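Long-range contacts in beta-2-microglobulin (Ctenopharyngodon idella, PDB 6LBE), which serves as the light chain of MHC class I molecules and so probably helps them present peptide antigens at the cell surface: residues Val23-Val28 with His64-Val69; Pro6-Tyr11 with Cys81-Met86; Leu41-Glu46 with Pro75-Thr80. All blocks are in the same frame, centred on the assembly; numbering follows the deposited sequence.

Overall arrangement
The three contacts sample the two sheets of one immunoglobulin C1-type sandwich. Contact 1 pairs two central strands of the sheet that meets the other protein chain of the complex, contact 2 spans the core to the second sheet, and contact 3 pairs two strands of that second sheet beside a hairpin turn. The centres of contacts 1 and 2 lie about 9 Å apart, joined by the disulfide Cys26 SG to Cys81 SG (2.1 Å) and by strand 7-12 running next to strand 22-29. Contact 3 is centred about 15 Å from each of the others; it shares strand 79-85 with contact 2, where Leu41 packs on Arg82, and reaches contact 1 through Leu24 on Tyr79.

Contact 1 of 3, residues Val23-Val28 with His64-Val69; sequences VLICYV and HLTKYV
Six backbone hydrogen bonds tie Leu24, Cys26 and Val28 to Val69, Lys67 and Leu65, making an antiparallel ladder. The middle rung is close to straight, Cys26 N to Lys67 O at 2.7 Å with 170° at the hydrogen. The face carrying these six residues is largely buried, yet across the strands the backbone does most of the holding; Leu24 CB meets Val69 CG1 at 4.1 Å. The aliphatic Leu24, Val28, Leu65 and Val69 suit a face turned to the core. Cys26 sends its sulfur into this core, whereas Lys67 runs away from the partner strand until its amine reaches the carbonyl of Ile38.

The opposite face is more open to its surroundings but closer in side-chain contact. Ile25 lies between two neighbours, CG2 against Thr66 CG2 (3.7 Å) and CG1 against Tyr68 CB (3.8 Å). Thr66 OG1 comes in the plane of the Tyr27 ring, at its edge, 3.4 Å from CD1. With CG anti to the backbone N (chi1 178°), Tyr27 reaches along the sheet until its OH stands 3.5 Å from His64 CB. Tyr68 touches mainly through CB, most of its ring leading off, and Val23 CG1 lies beside that CB. Val23, Tyr27, Tyr68 and, from the core-facing side, Leu65 also pack on the other protein chain.

Strand 7-12 flanks strand 22-29 through backbone bonds from Tyr11 and Gln9, continued by Arg13 just beyond its end; strand 51-57 borders strand 63-71, and strand 36-42 covers the core face, with Leu40 on Cys26 and Val69.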
ATOM      1  N   VAL B  23      -2.591   7.995  17.305  1.00 17.09           N
ATOM      2  CA  VAL B  23      -1.499   7.885  16.343  1.00 14.32           C
ATOM      3  C   VAL B  23      -1.802   8.781  15.146  1.00 16.86           C
ATOM      4  O   VAL B  23      -2.826   8.604  14.477  1.00 15.35           O
ATOM      5  CB  VAL B  23      -1.261   6.440  15.875  1.00 15.25           C
ATOM      6  CG1 VAL B  23      -0.159   6.417  14.800  1.00 13.90           C
ATOM      7  CG2 VAL B  23      -0.905   5.552  17.051  1.00 12.22           C
ATOM      8  N   LEU B  24      -0.907   9.737  14.876  1.00 17.39           N
ATOM      9  CA  LEU B  24      -0.998  10.597  13.699  1.00 15.50           C
ATOM     10  C   LEU B  24      -0.401   9.889  12.484  1.00 11.58           C
ATOM     11  O   LEU B  24       0.703   9.353  12.560  1.00 13.25           O
ATOM     12  CB  LEU B  24      -0.262  11.911  13.966  1.00 14.00           C
ATOM     13  CG  LEU B  24      -0.377  12.981  12.885  1.00 14.68           C
ATOM     14  CD1 LEU B  24      -1.876  13.340  12.653  1.00 14.20           C
ATOM     15  CD2 LEU B  24       0.465  14.202  13.228  1.00 11.16           C
ATOM     16  N   ILE B  25      -1.115   9.892  11.363  1.00 12.88           N
ATOM     17  CA  ILE B  25      -0.721   9.121  10.183  1.00 12.24           C
ATOM     18  C   ILE B  25      -0.806   9.992   8.930  1.00 11.82           C
ATOM     19  O   ILE B  25      -1.804  10.690   8.719  1.00 13.54           O
ATOM     20  CB  ILE B  25      -1.597   7.865  10.013  1.00 14.53           C
ATOM     21  CG1 ILE B  25      -1.448   6.921  11.215  1.00 12.88           C
ATOM     22  CG2 ILE B  25      -1.286   7.170   8.700  1.00 11.85           C
ATOM     23  CD1 ILE B  25      -2.577   5.941  11.346  1.00 11.02           C
ATOM     24  N   CYS B  26       0.243   9.936   8.100  1.00 13.89           N
ATOM     25  CA  CYS B  26       0.309  10.595   6.797  1.00 11.67           C
ATOM     26  C   CYS B  26       0.475   9.530   5.717  1.00 15.28           C
ATOM     27  O   CYS B  26       1.491   8.827   5.686  1.00 13.54           O
ATOM     28  CB  CYS B  26       1.468  11.597   6.734  1.00  9.86           C
ATOM     29  SG  CYS B  26       1.226  12.831   5.436  1.00 21.94           S
ATOM     30  N   TYR B  27      -0.515   9.409   4.837  1.00 12.00           N
ATOM     31  CA  TYR B  27      -0.473   8.459   3.733  1.00 14.38           C
ATOM     32  C   TYR B  27      -0.343   9.247   2.437  1.00 14.21           C
ATOM     33  O   TYR B  27      -1.164  10.124   2.162  1.00 12.41           O
ATOM     34  CB  TYR B  27      -1.726   7.578   3.733  1.00 13.69           C
ATOM     35  CG  TYR B  27      -1.823   6.569   2.605  1.00 14.31           C
ATOM     36  CD1 TYR B  27      -1.004   5.435   2.580  1.00 15.08           C
ATOM     37  CD2 TYR B  27      -2.746   6.736   1.568  1.00 13.34           C
ATOM     38  CE1 TYR B  27      -1.087   4.493   1.542  1.00 15.52           C
ATOM     39  CE2 TYR B  27      -2.844   5.788   0.528  1.00 17.27           C
ATOM     40  CZ  TYR B  27      -2.011   4.671   0.523  1.00 19.48           C
ATOM     41  OH  TYR B  27      -2.097   3.746  -0.506  1.00 21.71           O
ATOM     42  N   VAL B  28       0.693   8.944   1.653  1.00 14.08           N
ATOM     43  CA  VAL B  28       1.081   9.741   0.492  1.00 12.98           C
ATOM     44  C   VAL B  28       1.147   8.810  -0.700  1.00 11.97           C
ATOM     45  O   VAL B  28       1.795   7.764  -0.635  1.00 16.67           O
ATOM     46  CB  VAL B  28       2.442  10.445   0.701  1.00 12.77           C
ATOM     47  CG1 VAL B  28       2.832  11.251  -0.529  1.00 13.11           C
ATOM     48  CG2 VAL B  28       2.412  11.334   1.921  1.00  9.18           C
ATOM     49  N   HIS B  64       3.230   4.480  -2.961  1.00 14.83           N
ATOM     50  CA  HIS B  64       2.559   4.922  -1.752  1.00 13.34           C
ATOM     51  C   HIS B  64       3.523   4.797  -0.589  1.00 17.02           C
ATOM     52  O   HIS B  64       4.388   3.917  -0.563  1.00 15.09           O
ATOM     53  CB  HIS B  64       1.262   4.149  -1.475  1.00 17.26           C
ATOM     54  CG  HIS B  64       1.433   2.665  -1.332  1.00 19.16           C
ATOM     55  ND1 HIS B  64       2.130   2.082  -0.294  1.00 23.99           N
ATOM     56  CD2 HIS B  64       0.961   1.643  -2.081  1.00 22.79           C
ATOM     57  CE1 HIS B  64       2.098   0.770  -0.419  1.00 19.67           C
ATOM     58  NE2 HIS B  64       1.392   0.475  -1.495  1.00 28.02           N
ATOM     59  N   LEU B  65       3.364   5.695   0.375  1.00 15.59           N
ATOM     60  CA  LEU B  65       4.233   5.751   1.533  1.00 15.68           C
ATOM     61  C   LEU B  65       3.396   6.204   2.713  1.00 12.82           C
ATOM     62  O   LEU B  65       2.431   6.952   2.542  1.00 16.58           O
ATOM     63  CB  LEU B  65       5.412   6.707   1.302  1.00 14.06           C
ATOM     64  CG  LEU B  65       6.648   6.178   0.575  1.00 15.15           C
ATOM     65  CD1 LEU B  65       7.534   7.329   0.111  1.00 13.21           C
ATOM     66  CD2 LEU B  65       7.441   5.223   1.454  1.00 16.58           C
ATOM     67  N   THR B  66       3.763   5.746   3.906  1.00  9.78           N
ATOM     68  CA  THR B  66       3.087   6.145   5.133  1.00 11.57           C
ATOM     69  C   THR B  66       4.112   6.648   6.136  1.00 12.53           C
ATOM     70  O   THR B  66       5.228   6.123   6.209  1.00 19.84           O
ATOM     71  CB  THR B  66       2.293   4.974   5.778  1.00 13.56           C
ATOM     72  OG1 THR B  66       1.352   4.422   4.847  1.00 10.68           O
ATOM     73  CG2 THR B  66       1.543   5.455   7.008  1.00 13.85           C
ATOM     74  N   LYS B  67       3.744   7.660   6.903  1.00 12.26           N
ATOM     75  CA  LYS B  67       4.497   8.028   8.093  1.00 14.79           C
ATOM     76  C   LYS B  67       3.523   8.207   9.246  1.00 12.91           C
ATOM     77  O   LYS B  67       2.430   8.747   9.066  1.00 10.96           O
ATOM     78  CB  LYS B  67       5.327   9.310   7.904  1.00 11.46           C
ATOM     79  CG  LYS B  67       5.975   9.805   9.201  1.00 15.14           C
ATOM     80  CD  LYS B  67       7.062  10.838   8.981  1.00 11.67           C
ATOM     81  CE  LYS B  67       8.173  10.293   8.154  1.00  9.27           C
ATOM     82  NZ  LYS B  67       9.373  11.155   8.302  1.00 14.79           N
ATOM     83  N   TYR B  68       3.919   7.738  10.422  1.00 12.89           N
ATOM     84  CA  TYR B  68       3.077   7.837  11.602  1.00 12.35           C
ATOM     85  C   TYR B  68       3.934   8.094  12.831  1.00 14.96           C
ATOM     86  O   TYR B  68       5.147   7.844  12.839  1.00 15.27           O
ATOM     87  CB  TYR B  68       2.251   6.573  11.825  1.00 13.42           C
ATOM     88  CG  TYR B  68       3.073   5.317  11.916  1.00 13.48           C
ATOM     89  CD1 TYR B  68       3.590   4.877  13.138  1.00 13.42           C
ATOM     90  CD2 TYR B  68       3.337   4.566  10.782  1.00 12.33           C
ATOM     91  CE1 TYR B  68       4.340   3.715  13.214  1.00 10.27           C
ATOM     92  CE2 TYR B  68       4.081   3.420  10.852  1.00 13.67           C
ATOM     93  CZ  TYR B  68       4.575   2.997  12.069  1.00 12.35           C
ATOM     94  OH  TYR B  68       5.307   1.844  12.118  1.00 16.30           O
ATOM     95  N   VAL B  69       3.270   8.571  13.884  1.00 12.18           N
ATOM     96  CA  VAL B  69       3.938   8.944  15.119  1.00 13.85           C
ATOM     97  C   VAL B  69       2.876   9.000  16.208  1.00 14.01           C
ATOM     98  O   VAL B  69       1.714   9.313  15.944  1.00 12.58           O
ATOM     99  CB  VAL B  69       4.679  10.294  14.946  1.00 11.45           C
ATOM    100  CG1 VAL B  69       3.681  11.416  14.788  1.00 14.43           C
ATOM    101  CG2 VAL B  69       5.568  10.563  16.105  1.00 11.32           C
TER

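Contact 2 of 3, residues Pro6-Tyr11 with Cys81-Met86; sequences PKVQVY and CRVRHM
The flat group that touches across this contact is the His85 imidazole, met by the puckered ring of Pro6. The imidazole carries Met86 CG on one face, 3.6 Å above the plane and over the ring centre, while Pro6 CD approaches the same ring obliquely, 3.8 Å from His85 ND1. The polar end of the ring is used elsewhere: NE2 is hydrogen-bonded to the carbonyl of Pro33, a bond that helps to fix the rotation of the imidazole. His85 CG stands anti to the backbone N (chi1 177°), which carries the ring out from strand 79-85 toward the proline. Pro6, rigid and apolar, suits the spot where the chain enters strand 7-12, since its ring covers both the histidine and Val83, with CG 3.9 Å from Val83 CG1.

Deeper in, the meeting is wholly apolar. Val8 and Val83 come from opposing sheets and pass alongside each other, CG2 to CG2 at 3.6 Å, and each valine gives a compact, branched surface that fills the space between two sheets. Val10 CG2 then rests on Cys81 CB (3.7 Å), and Val8 CG1 comes 4.5 Å from Cys81 SG. That sulfur is bound to Cys26 on the strand beside 7-12. Tyr93 covers Val8 and Val10, and Trp95 adds to the cover of Val10.

The strand segments run at 162° to each other, their axes 8.6 Å apart, much too far for backbone pairing. Residues between those of the core point outward, among them Lys7 and Arg84, each paired with an acidic side chain of the other protein chain. Two packed antiparallel sheets joined by a disulfide characterise the immunoglobulin sandwich, here of the C1 set, with valines as this protein's apolar filling.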
ATOM      1  N   PRO B   6       1.882  14.509  -5.521  1.00 20.77           N
ATOM      2  CA  PRO B   6       1.439  13.644  -4.422  1.00 16.50           C
ATOM      3  C   PRO B   6       0.036  14.000  -3.950  1.00 19.66           C
ATOM      4  O   PRO B   6      -0.283  15.171  -3.704  1.00 17.16           O
ATOM      5  CB  PRO B   6       2.479  13.902  -3.326  1.00 18.52           C
ATOM      6  CG  PRO B   6       3.001  15.280  -3.624  1.00 21.41           C
ATOM      7  CD  PRO B   6       3.005  15.379  -5.132  1.00 20.82           C
ATOM      8  N   LYS B   7      -0.804  12.968  -3.845  1.00 18.23           N
ATOM      9  CA  LYS B   7      -2.028  13.025  -3.052  1.00 18.56           C
ATOM     10  C   LYS B   7      -1.669  12.766  -1.595  1.00 16.07           C
ATOM     11  O   LYS B   7      -0.895  11.856  -1.302  1.00 15.29           O
ATOM     12  CB  LYS B   7      -3.011  11.981  -3.561  1.00 16.75           C
ATOM     13  CG  LYS B   7      -4.282  11.822  -2.772  1.00 22.76           C
ATOM     14  CD  LYS B   7      -5.320  11.168  -3.670  1.00 26.86           C
ATOM     15  CE  LYS B   7      -6.214  10.195  -2.934  1.00 25.21           C
ATOM     16  NZ  LYS B   7      -6.742   9.234  -3.951  1.00 29.62           N
ATOM     17  N   VAL B   8      -2.185  13.582  -0.680  1.00 16.22           N
ATOM     18  CA  VAL B   8      -1.754  13.518   0.717  1.00 17.38           C
ATOM     19  C   VAL B   8      -2.973  13.474   1.634  1.00 16.83           C
ATOM     20  O   VAL B   8      -3.903  14.275   1.481  1.00 19.61           O
ATOM     21  CB  VAL B   8      -0.826  14.696   1.078  1.00 17.47           C
ATOM     22  CG1 VAL B   8      -0.636  14.797   2.560  1.00 15.55           C
ATOM     23  CG2 VAL B   8       0.514  14.494   0.422  1.00 15.99           C
ATOM     24  N   GLN B   9      -2.972  12.529   2.576  1.00 13.54           N
ATOM     25  CA  GLN B   9      -4.084  12.338   3.501  1.00 12.93           C
ATOM     26  C   GLN B   9      -3.552  12.241   4.920  1.00 15.13           C
ATOM     27  O   GLN B   9      -2.761  11.344   5.223  1.00 14.65           O
ATOM     28  CB  GLN B   9      -4.884  11.089   3.143  1.00 13.08           C
ATOM     29  CG  GLN B   9      -5.759  11.286   1.930  1.00 18.04           C
ATOM     30  CD  GLN B   9      -6.354   9.994   1.414  1.00 18.93           C
ATOM     31  OE1 GLN B   9      -5.740   9.299   0.593  1.00 22.87           O
ATOM     32  NE2 GLN B   9      -7.554   9.675   1.865  1.00 15.20           N
ATOM     33  N   VAL B  10      -3.979  13.169   5.777  1.00 15.69           N
ATOM     34  CA  VAL B  10      -3.595  13.218   7.184  1.00 13.76           C
ATOM     35  C   VAL B  10      -4.793  12.796   8.023  1.00 15.18           C
ATOM     36  O   VAL B  10      -5.881  13.371   7.899  1.00 12.67           O
ATOM     37  CB  VAL B  10      -3.129  14.625   7.598  1.00 15.51           C
ATOM     38  CG1 VAL B  10      -2.263  14.553   8.853  1.00 14.43           C
ATOM     39  CG2 VAL B  10      -2.419  15.331   6.454  1.00 13.46           C
ATOM     40  N   TYR B  11      -4.589  11.811   8.890  1.00 15.58           N
ATOM     41  CA  TYR B  11      -5.653  11.321   9.755  1.00 12.27           C
ATOM     42  C   TYR B  11      -5.034  10.702  10.998  1.00 12.71           C
ATOM     43  O   TYR B  11      -3.818  10.491  11.077  1.00 12.82           O
ATOM     44  CB  TYR B  11      -6.536  10.295   9.041  1.00 10.97           C
ATOM     45  CG  TYR B  11      -5.786   9.174   8.351  1.00 10.48           C
ATOM     46  CD1 TYR B  11      -5.258   9.348   7.076  1.00 11.71           C
ATOM     47  CD2 TYR B  11      -5.612   7.938   8.966  1.00 10.85           C
ATOM     48  CE1 TYR B  11      -4.582   8.322   6.424  1.00 11.58           C
ATOM     49  CE2 TYR B  11      -4.928   6.901   8.330  1.00 11.28           C
ATOM     50  CZ  TYR B  11      -4.421   7.101   7.052  1.00 12.57           C
ATOM     51  OH  TYR B  11      -3.763   6.087   6.398  1.00  9.25           O
ATOM     52  N   CYS B  81       1.230  17.555   8.287  1.00 13.83           N
ATOM     53  CA  CYS B  81       2.080  16.735   7.459  1.00 12.09           C
ATOM     54  C   CYS B  81       2.642  17.636   6.374  1.00 16.76           C
ATOM     55  O   CYS B  81       1.879  18.332   5.697  1.00 16.31           O
ATOM     56  CB  CYS B  81       1.296  15.572   6.860  1.00 12.55           C
ATOM     57  SG  CYS B  81       2.341  14.495   5.899  1.00 17.85           S
ATOM     58  N   ARG B  82       3.967  17.649   6.234  1.00 17.51           N
ATOM     59  CA  ARG B  82       4.658  18.427   5.216  1.00 12.12           C
ATOM     60  C   ARG B  82       5.318  17.488   4.225  1.00 14.79           C
ATOM     61  O   ARG B  82       6.090  16.607   4.623  1.00 12.65           O
ATOM     62  CB  ARG B  82       5.719  19.328   5.834  1.00 18.94           C
ATOM     63  CG  ARG B  82       5.189  20.579   6.512  1.00 26.51           C
ATOM     64  CD  ARG B  82       6.344  21.434   6.994  1.00 26.29           C
ATOM     65  NE  ARG B  82       5.917  22.521   7.863  1.00 33.70           N
ATOM     66  CZ  ARG B  82       6.767  23.388   8.407  1.00 37.74           C
ATOM     67  NH1 ARG B  82       8.064  23.268   8.155  1.00 32.78           N
ATOM     68  NH2 ARG B  82       6.332  24.365   9.195  1.00 37.94           N
ATOM     69  N   VAL B  83       5.044  17.703   2.940  1.00 15.56           N
ATOM     70  CA  VAL B  83       5.489  16.823   1.866  1.00 12.74           C
ATOM     71  C   VAL B  83       6.314  17.622   0.860  1.00 15.10           C
ATOM     72  O   VAL B  83       5.908  18.707   0.425  1.00 13.53           O
ATOM     73  CB  VAL B  83       4.290  16.147   1.174  1.00 15.49           C
ATOM     74  CG1 VAL B  83       4.735  15.449  -0.107  1.00 14.90           C
ATOM     75  CG2 VAL B  83       3.648  15.147   2.108  1.00 12.15           C
ATOM     76  N   ARG B  84       7.471  17.081   0.497  1.00 14.90           N
ATOM     77  CA  ARG B  84       8.345  17.677  -0.501  1.00 14.54           C
ATOM     78  C   ARG B  84       8.593  16.629  -1.574  1.00 13.30           C
ATOM     79  O   ARG B  84       9.213  15.597  -1.314  1.00 14.16           O
ATOM     80  CB  ARG B  84       9.648  18.161   0.136  1.00 17.55           C
ATOM     81  CG  ARG B  84      10.385  19.211  -0.696  1.00 23.13           C
ATOM     82  CD  ARG B  84      11.173  18.575  -1.830  1.00 21.97           C
ATOM     83  NE  ARG B  84      12.235  17.730  -1.290  1.00 21.11           N
ATOM     84  CZ  ARG B  84      12.705  16.643  -1.889  1.00 21.26           C
ATOM     85  NH1 ARG B  84      12.218  16.265  -3.064  1.00 24.97           N
ATOM     86  NH2 ARG B  84      13.670  15.941  -1.312  1.00 28.10           N
ATOM     87  N   HIS B  85       8.097  16.879  -2.772  1.00 16.07           N
ATOM     88  CA  HIS B  85       8.231  15.949  -3.882  1.00 18.69           C
ATOM     89  C   HIS B  85       9.113  16.567  -4.960  1.00 22.63           C
ATOM     90  O   HIS B  85       8.793  17.645  -5.475  1.00 21.62           O
ATOM     91  CB  HIS B  85       6.871  15.608  -4.468  1.00 19.00           C
ATOM     92  CG  HIS B  85       6.942  14.706  -5.658  1.00 20.85           C
ATOM     93  ND1 HIS B  85       6.325  15.000  -6.853  1.00 19.21           N
ATOM     94  CD2 HIS B  85       7.536  13.499  -5.826  1.00 20.98           C
ATOM     95  CE1 HIS B  85       6.534  14.011  -7.707  1.00 25.62           C
ATOM     96  NE2 HIS B  85       7.267  13.089  -7.108  1.00 24.71           N
ATOM     97  N   MET B  86      10.161  15.853  -5.346  1.00 19.40           N
ATOM     98  CA  MET B  86      11.083  16.318  -6.344  1.00 22.17           C
ATOM     99  C   MET B  86      11.648  17.663  -5.933  1.00 26.85           C
ATOM    100  O   MET B  86      12.035  17.854  -4.819  1.00 20.49           O
ATOM    101  CB  MET B  86      10.365  16.454  -7.654  1.00 17.65           C
ATOM    102  CG  MET B  86       9.962  15.207  -8.341  1.00 17.40           C
ATOM    103  SD  MET B  86      11.184  13.976  -8.440  1.00 30.32           S
ATOM    104  CE  MET B  86      12.575  14.831  -9.006  1.00 31.59           C
TER

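Contact 3 of 3, residues Leu41-Glu46 with Pro75-Thr80; sequences LKNGVE and PGEEYT
A beta hairpin with a type I' turn, Lys42 to Val45, ends strand 36-42, and the last residues of that strand pair antiparallel with the start of strand 79-85. Leu41 N donates a hydrogen bond to Thr80 O (2.8 Å) and Thr80 N returns one to Leu41 O (3.1 Å). Leucine suits this buried place, its CD1 packing on Thr80 CG2. Asn43 and Gly44 both have positive phi, a conformation that asparagine and glycine adopt readily.

Asn43 is gripped at two points by Glu78. Its N reaches Glu78 O at 2.7 Å, almost straight at 171°, and its OD1 accepts Glu78 N at 2.9 Å from well above the carbonyl plane. A water extends this grip, accepting from Gly44 N and donating to Glu78 O. On the face carrying Lys42 and Tyr79, the aliphatic chain of Lys42 lies alongside the ring, CB 3.5 Å from Tyr79 CE1. Bends at chi3 and chi4 turn its amine toward Glu77, where NZ to OE2 is a long salt bridge of 3.9 Å; Glu77 OE1 is held by Gln74 N.

Tyr79 packs edge-to-face with Phe71 and against Trp95 and Ile47, and Thr80 touches Ser92 and Thr94 of strand 91-94, the neighbour on the far side of strand 79-85.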
ATOM      1  N   LEU B  41       4.559  17.295  12.031  1.00 15.07           N
ATOM      2  CA  LEU B  41       4.949  18.367  12.935  1.00 15.08           C
ATOM      3  C   LEU B  41       3.815  18.724  13.885  1.00 14.29           C
ATOM      4  O   LEU B  41       2.636  18.515  13.584  1.00 12.29           O
ATOM      5  CB  LEU B  41       5.381  19.606  12.163  1.00 15.43           C
ATOM      6  CG  LEU B  41       6.428  19.372  11.069  1.00 18.87           C
ATOM      7  CD1 LEU B  41       5.774  19.099   9.733  1.00 15.38           C
ATOM      8  CD2 LEU B  41       7.388  20.566  10.962  1.00 21.33           C
ATOM      9  N   LYS B  42       4.198  19.252  15.051  1.00 17.36           N
ATOM     10  CA  LYS B  42       3.280  19.856  16.015  1.00 14.64           C
ATOM     11  C   LYS B  42       3.624  21.332  16.104  1.00 17.62           C
ATOM     12  O   LYS B  42       4.704  21.693  16.585  1.00 20.28           O
ATOM     13  CB  LYS B  42       3.373  19.197  17.387  1.00 13.40           C
ATOM     14  CG  LYS B  42       2.589  19.937  18.464  1.00 18.39           C
ATOM     15  CD  LYS B  42       2.417  19.093  19.733  1.00 20.41           C
ATOM     16  CE  LYS B  42       3.655  19.145  20.630  1.00 21.04           C
ATOM     17  NZ  LYS B  42       3.647  20.269  21.606  1.00 16.30           N
ATOM     18  N   ASN B  43       2.717  22.178  15.624  1.00 18.01           N
ATOM     19  CA  ASN B  43       2.926  23.622  15.607  1.00 19.02           C
ATOM     20  C   ASN B  43       4.220  23.974  14.878  1.00 17.31           C
ATOM     21  O   ASN B  43       5.002  24.810  15.324  1.00 18.93           O
ATOM     22  CB  ASN B  43       2.927  24.205  17.019  1.00 14.68           C
ATOM     23  CG  ASN B  43       1.586  24.063  17.718  1.00 23.32           C
ATOM     24  OD1 ASN B  43       0.520  24.264  17.121  1.00 23.54           O
ATOM     25  ND2 ASN B  43       1.633  23.711  18.999  1.00 22.62           N
ATOM     26  N   GLY B  44       4.450  23.325  13.748  1.00 20.53           N
ATOM     27  CA  GLY B  44       5.623  23.601  12.945  1.00 22.57           C
ATOM     28  C   GLY B  44       6.907  22.983  13.445  1.00 18.48           C
ATOM     29  O   GLY B  44       7.961  23.231  12.852  1.00 18.57           O
ATOM     30  N   VAL B  45       6.862  22.188  14.512  1.00 17.76           N
ATOM     31  CA  VAL B  45       8.049  21.551  15.065  1.00 17.12           C
ATOM     32  C   VAL B  45       7.928  20.062  14.848  1.00 16.48           C
ATOM     33  O   VAL B  45       6.958  19.447  15.304  1.00 14.44           O
ATOM     34  CB  VAL B  45       8.229  21.857  16.554  1.00 20.57           C
ATOM     35  CG1 VAL B  45       9.325  20.955  17.120  1.00 12.95           C
ATOM     36  CG2 VAL B  45       8.537  23.339  16.747  1.00 13.32           C
ATOM     37  N   GLU B  46       8.921  19.487  14.158  1.00 19.29           N
ATOM     38  CA  GLU B  46       8.928  18.062  13.869  1.00 17.95           C
ATOM     39  C   GLU B  46       8.788  17.232  15.145  1.00 16.62           C
ATOM     40  O   GLU B  46       9.499  17.439  16.129  1.00 16.11           O
ATOM     41  CB  GLU B  46      10.208  17.678  13.134  1.00 16.27           C
ATOM     42  CG  GLU B  46      10.439  16.178  13.134  1.00 18.43           C
ATOM     43  CD  GLU B  46      11.162  15.689  11.904  1.00 29.49           C
ATOM     44  OE1 GLU B  46      12.223  16.261  11.574  1.00 41.80           O
ATOM     45  OE2 GLU B  46      10.665  14.738  11.251  1.00 34.26           O
ATOM     46  N   PRO B  75      -6.686  20.856  22.190  1.00 25.57           N
ATOM     47  CA  PRO B  75      -7.197  22.041  21.489  1.00 20.17           C
ATOM     48  C   PRO B  75      -6.116  23.097  21.261  1.00 18.93           C
ATOM     49  O   PRO B  75      -5.217  23.295  22.082  1.00 19.39           O
ATOM     50  CB  PRO B  75      -8.295  22.555  22.432  1.00 22.14           C
ATOM     51  CG  PRO B  75      -8.747  21.306  23.187  1.00 15.95           C
ATOM     52  CD  PRO B  75      -7.513  20.493  23.364  1.00 17.54           C
ATOM     53  N   GLY B  76      -6.213  23.782  20.128  1.00 21.44           N
ATOM     54  CA  GLY B  76      -5.273  24.819  19.792  1.00 15.69           C
ATOM     55  C   GLY B  76      -3.937  24.326  19.303  1.00 15.66           C
ATOM     56  O   GLY B  76      -3.101  25.150  18.928  1.00 20.49           O
ATOM     57  N   GLU B  77      -3.690  23.019  19.320  1.00 13.40           N
ATOM     58  CA  GLU B  77      -2.492  22.482  18.698  1.00 18.60           C
ATOM     59  C   GLU B  77      -2.754  22.251  17.213  1.00 21.71           C
ATOM     60  O   GLU B  77      -3.849  21.852  16.810  1.00 19.65           O
ATOM     61  CB  GLU B  77      -2.052  21.186  19.379  1.00 16.69           C
ATOM     62  CG  GLU B  77      -1.351  21.400  20.708  1.00 15.18           C
ATOM     63  CD  GLU B  77      -1.132  20.108  21.476  1.00 19.20           C
ATOM     64  OE1 GLU B  77      -1.881  19.130  21.243  1.00 18.27           O
ATOM     65  OE2 GLU B  77      -0.211  20.068  22.322  1.00 23.36           O
ATOM     66  N   GLU B  78      -1.759  22.553  16.389  1.00 21.11           N
ATOM     67  CA  GLU B  78      -1.891  22.403  14.947  1.00 19.27           C
ATOM     68  C   GLU B  78      -0.940  21.293  14.522  1.00 20.82           C
ATOM     69  O   GLU B  78       0.286  21.424  14.656  1.00 18.44           O
ATOM     70  CB  GLU B  78      -1.630  23.724  14.214  1.00 15.88           C
ATOM     71  CG  GLU B  78      -1.455  23.605  12.697  1.00 23.08           C
ATOM     72  CD  GLU B  78      -2.062  24.787  11.920  1.00 33.38           C
ATOM     73  OE1 GLU B  78      -1.320  25.659  11.431  1.00 36.59           O
ATOM     74  OE2 GLU B  78      -3.307  24.840  11.794  1.00 48.92           O
ATOM     75  N   TYR B  79      -1.516  20.184  14.054  1.00 18.28           N
ATOM     76  CA  TYR B  79      -0.751  19.047  13.570  1.00 14.73           C
ATOM     77  C   TYR B  79      -0.733  19.057  12.056  1.00 15.06           C
ATOM     78  O   TYR B  79      -1.728  19.395  11.402  1.00 16.30           O
ATOM     79  CB  TYR B  79      -1.310  17.724  14.098  1.00 13.49           C
ATOM     80  CG  TYR B  79      -1.017  17.586  15.565  1.00 15.09           C
ATOM     81  CD1 TYR B  79       0.262  17.244  16.007  1.00 17.37           C
ATOM     82  CD2 TYR B  79      -1.989  17.860  16.513  1.00 14.65           C
ATOM     83  CE1 TYR B  79       0.549  17.139  17.351  1.00 16.37           C
ATOM     84  CE2 TYR B  79      -1.714  17.768  17.858  1.00 17.47           C
ATOM     85  CZ  TYR B  79      -0.442  17.400  18.272  1.00 15.93           C
ATOM     86  OH  TYR B  79      -0.173  17.292  19.613  1.00 18.54           O
ATOM     87  N   THR B  80       0.406  18.671  11.502  1.00 12.69           N
ATOM     88  CA  THR B  80       0.713  19.004  10.126  1.00 13.97           C
ATOM     89  C   THR B  80       1.540  17.883   9.525  1.00 14.96           C
ATOM     90  O   THR B  80       2.398  17.300  10.191  1.00 17.16           O
ATOM     91  CB  THR B  80       1.443  20.369  10.071  1.00 16.60           C
ATOM     92  OG1 THR B  80       0.478  21.428  10.164  1.00 19.09           O
ATOM     93  CG2 THR B  80       2.250  20.538   8.819  1.00 21.35           C
TER
HETATM   94  O   HOH W   1       2.174  22.050  12.593  1.00 21.67           O